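Side-chain contact in ABC transporter substrate binding protein (Ribose) (Agrobacterium vitis, PDB 5DKV), which binds alpha-D-tagatopyranose and probably serves as the sugar-capturing solute-binding protein of an ABC transporter: residues A[154-159]-A[267-272]. Residues are numbered along the deposited sequence; the frame is centred on the assembly and turned at random.
Sequences ALAIGD and LIDFAI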
ATOM      1  N   ALA A 154      19.962   5.259   1.665  1.00 13.79           N
ATOM      2  CA  ALA A 154      21.203   5.999   1.500  1.00 16.06           C
ATOM      3  C   ALA A 154      22.020   5.919   2.781  1.00 15.30           C
ATOM      4  O   ALA A 154      23.248   5.818   2.750  1.00 15.00           O
ATOM      5  CB  ALA A 154      20.918   7.462   1.127  1.00 15.63           C
ATOM      6  N   LEU A 155      21.331   5.984   3.915  1.00 14.49           N
ATOM      7  CA  LEU A 155      22.006   5.873   5.214  1.00 19.22           C
ATOM      8  C   LEU A 155      22.649   4.498   5.361  1.00 13.65           C
ATOM      9  O   LEU A 155      23.809   4.360   5.788  1.00 16.90           O
ATOM     10  CB  LEU A 155      21.010   6.119   6.354  1.00 19.25           C
ATOM     11  CG  LEU A 155      21.545   6.064   7.778  1.00 28.43           C
ATOM     12  CD1 LEU A 155      22.477   7.233   8.015  1.00 34.92           C
ATOM     13  CD2 LEU A 155      20.378   6.085   8.763  1.00 28.13           C
ATOM     14  N   ALA A 156      21.894   3.475   4.990  1.00 13.17           N
ATOM     15  CA  ALA A 156      22.329   2.101   5.173  1.00 16.77           C
ATOM     16  C   ALA A 156      23.582   1.784   4.348  1.00 16.87           C
ATOM     17  O   ALA A 156      24.439   1.026   4.809  1.00 14.93           O
ATOM     18  CB  ALA A 156      21.208   1.150   4.812  1.00 17.51           C
ATOM     19  N   ILE A 157      23.702   2.386   3.162  1.00 11.63           N
ATOM     20  CA  ILE A 157      24.825   2.098   2.259  1.00 12.06           C
ATOM     21  C   ILE A 157      25.940   3.146   2.365  1.00 20.04           C
ATOM     22  O   ILE A 157      26.896   3.124   1.594  1.00 17.84           O
ATOM     23  CB  ILE A 157      24.362   1.975   0.782  1.00 11.41           C
ATOM     24  CG1 ILE A 157      23.884   3.322   0.214  1.00 15.50           C
ATOM     25  CG2 ILE A 157      23.300   0.874   0.667  1.00 18.25           C
ATOM     26  CD1 ILE A 157      23.438   3.246  -1.255  1.00 13.53           C
ATOM     27  N   GLY A 158      25.837   4.047   3.338  1.00 19.35           N
ATOM     28  CA  GLY A 158      26.895   5.028   3.555  1.00 20.21           C
ATOM     29  C   GLY A 158      26.955   6.058   2.445  1.00 18.74           C
ATOM     30  O   GLY A 158      28.011   6.603   2.130  1.00 17.66           O
ATOM     31  N   ASP A 159      25.803   6.295   1.832  1.00 14.11           N
ATOM     32  CA  ASP A 159      25.612   7.379   0.885  1.00 13.60           C
ATOM     33  C   ASP A 159      26.413   7.229  -0.406  1.00 14.68           C
ATOM     34  O   ASP A 159      26.673   8.200  -1.099  1.00 17.85           O
ATOM     35  CB  ASP A 159      25.928   8.726   1.559  1.00 16.53           C
ATOM     36  CG  ASP A 159      25.097   9.869   0.986  1.00 23.12           C
ATOM     37  OD1 ASP A 159      24.122   9.573   0.275  1.00 23.01           O
ATOM     38  OD2 ASP A 159      25.408  11.053   1.239  1.00 23.88           O
ATOM     39  N   LEU A 267      19.035  -8.997   7.825  1.00 13.10           N
ATOM     40  CA  LEU A 267      18.681  -9.181   6.423  1.00 12.70           C
ATOM     41  C   LEU A 267      18.045  -7.928   5.841  1.00 17.05           C
ATOM     42  O   LEU A 267      18.278  -7.609   4.683  1.00 13.40           O
ATOM     43  CB  LEU A 267      17.755 -10.372   6.255  1.00 10.11           C
ATOM     44  CG  LEU A 267      17.277 -10.674   4.827  1.00 12.92           C
ATOM     45  CD1 LEU A 267      18.450 -10.892   3.865  1.00 14.11           C
ATOM     46  CD2 LEU A 267      16.348 -11.908   4.834  1.00 14.34           C
ATOM     47  N   ILE A 268      17.241  -7.226   6.635  1.00 13.75           N
ATOM     48  CA  ILE A 268      16.687  -5.938   6.215  1.00 11.45           C
ATOM     49  C   ILE A 268      17.082  -4.922   7.265  1.00 13.34           C
ATOM     50  O   ILE A 268      17.211  -5.274   8.447  1.00 15.34           O
ATOM     51  CB  ILE A 268      15.148  -5.968   6.005  1.00 15.06           C
ATOM     52  CG1 ILE A 268      14.394  -6.114   7.317  1.00 19.10           C
ATOM     53  CG2 ILE A 268      14.772  -7.123   5.074  1.00 13.55           C
ATOM     54  CD1 ILE A 268      12.884  -5.914   7.160  1.00 23.34           C
ATOM     55  N   ASP A 269      17.330  -3.683   6.824  1.00 13.78           N
ATOM     56  CA  ASP A 269      17.737  -2.607   7.715  1.00 13.31           C
ATOM     57  C   ASP A 269      16.553  -1.768   8.205  1.00  9.30           C
ATOM     58  O   ASP A 269      16.558  -1.320   9.354  1.00 11.89           O
ATOM     59  CB  ASP A 269      18.751  -1.697   7.025  1.00 17.17           C
ATOM     60  CG  ASP A 269      20.185  -2.178   7.209  1.00 23.23           C
ATOM     61  OD1 ASP A 269      20.392  -3.402   7.335  1.00 25.71           O
ATOM     62  OD2 ASP A 269      21.099  -1.328   7.245  1.00 23.46           O
ATOM     63  N   PHE A 270      15.563  -1.539   7.335  1.00 12.32           N
ATOM     64  CA  PHE A 270      14.383  -0.768   7.686  1.00 10.93           C
ATOM     65  C   PHE A 270      13.154  -1.353   7.024  1.00  9.52           C
ATOM     66  O   PHE A 270      13.207  -1.770   5.870  1.00 12.83           O
ATOM     67  CB  PHE A 270      14.514   0.705   7.260  1.00 12.13           C
ATOM     68  CG  PHE A 270      15.677   1.412   7.876  1.00 12.72           C
ATOM     69  CD1 PHE A 270      15.567   1.950   9.136  1.00 16.24           C
ATOM     70  CD2 PHE A 270      16.873   1.552   7.185  1.00 16.02           C
ATOM     71  CE1 PHE A 270      16.602   2.597   9.719  1.00 16.23           C
ATOM     72  CE2 PHE A 270      17.944   2.194   7.765  1.00 16.42           C
ATOM     73  CZ  PHE A 270      17.815   2.733   9.031  1.00 23.53           C
ATOM     74  N   ALA A 271      12.060  -1.354   7.760  1.00  8.82           N
ATOM     75  CA  ALA A 271      10.747  -1.613   7.194  1.00 13.22           C
ATOM     76  C   ALA A 271       9.927  -0.352   7.341  1.00 13.31           C
ATOM     77  O   ALA A 271       9.833   0.210   8.428  1.00 12.69           O
ATOM     78  CB  ALA A 271      10.076  -2.794   7.884  1.00 11.29           C
ATOM     79  N   ILE A 272       9.357   0.112   6.236  1.00  9.21           N
ATOM     80  CA  ILE A 272       8.506   1.298   6.246  1.00  9.73           C
ATOM     81  C   ILE A 272       7.029   0.866   6.358  1.00 10.41           C
ATOM     82  O   ILE A 272       6.396   0.523   5.372  1.00 11.44           O
ATOM     83  CB  ILE A 272       8.711   2.179   4.983  1.00 11.93           C
ATOM     84  CG1 ILE A 272      10.199   2.420   4.667  1.00 19.20           C
ATOM     85  CG2 ILE A 272       7.957   3.502   5.158  1.00 11.29           C
ATOM     86  CD1 ILE A 272      10.993   2.944   5.811  1.00 22.40           C
TER
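With CG anti to the backbone N (chi1 -179°), Leu155 extends from the last turn of its helix toward Phe270, whose CG is turned about -60° from the backbone N (chi1 -59°), carrying the ring out from its strand to meet it. Methyl CD2 of Leu155 lies 4.2 Å from CZ of Phe270, so the leucine touches the far end of the ring, and it approaches obliquely. At that separation the contact is loose and apolar. One residue on along the helix and one back along the other segment, Ala156 faces Asp269, whose chi1 of -88° swings the carboxylate to the helix side: the alanine CB sits 3.5 Å from carboxylate oxygen OD2, a van der Waals contact between a methyl and an oxygen. Ala156 and Asp269 are also the pair whose CA atoms lie nearest, 7.1 Å apart. Only 126 Å² is buried over both sides, consistent with a small surface contact. The helix stops here in a Schellman motif: Asp159 N bonds to Ala154 O at 2.8 Å and Gly158 N to Leu155 O at 3.2 Å, with Gly158 at positive phi as the C-prime residue. Within the alpha/beta fold of this periplasmic binding protein, the contact joins the C-terminal end of helix 142-156 to the start of strand 270-273. Ala156 also touches Lys249 on the neighbouring strand 249-253, while Phe270 packs on Asn308, just beyond strand 299-307 on the other flank.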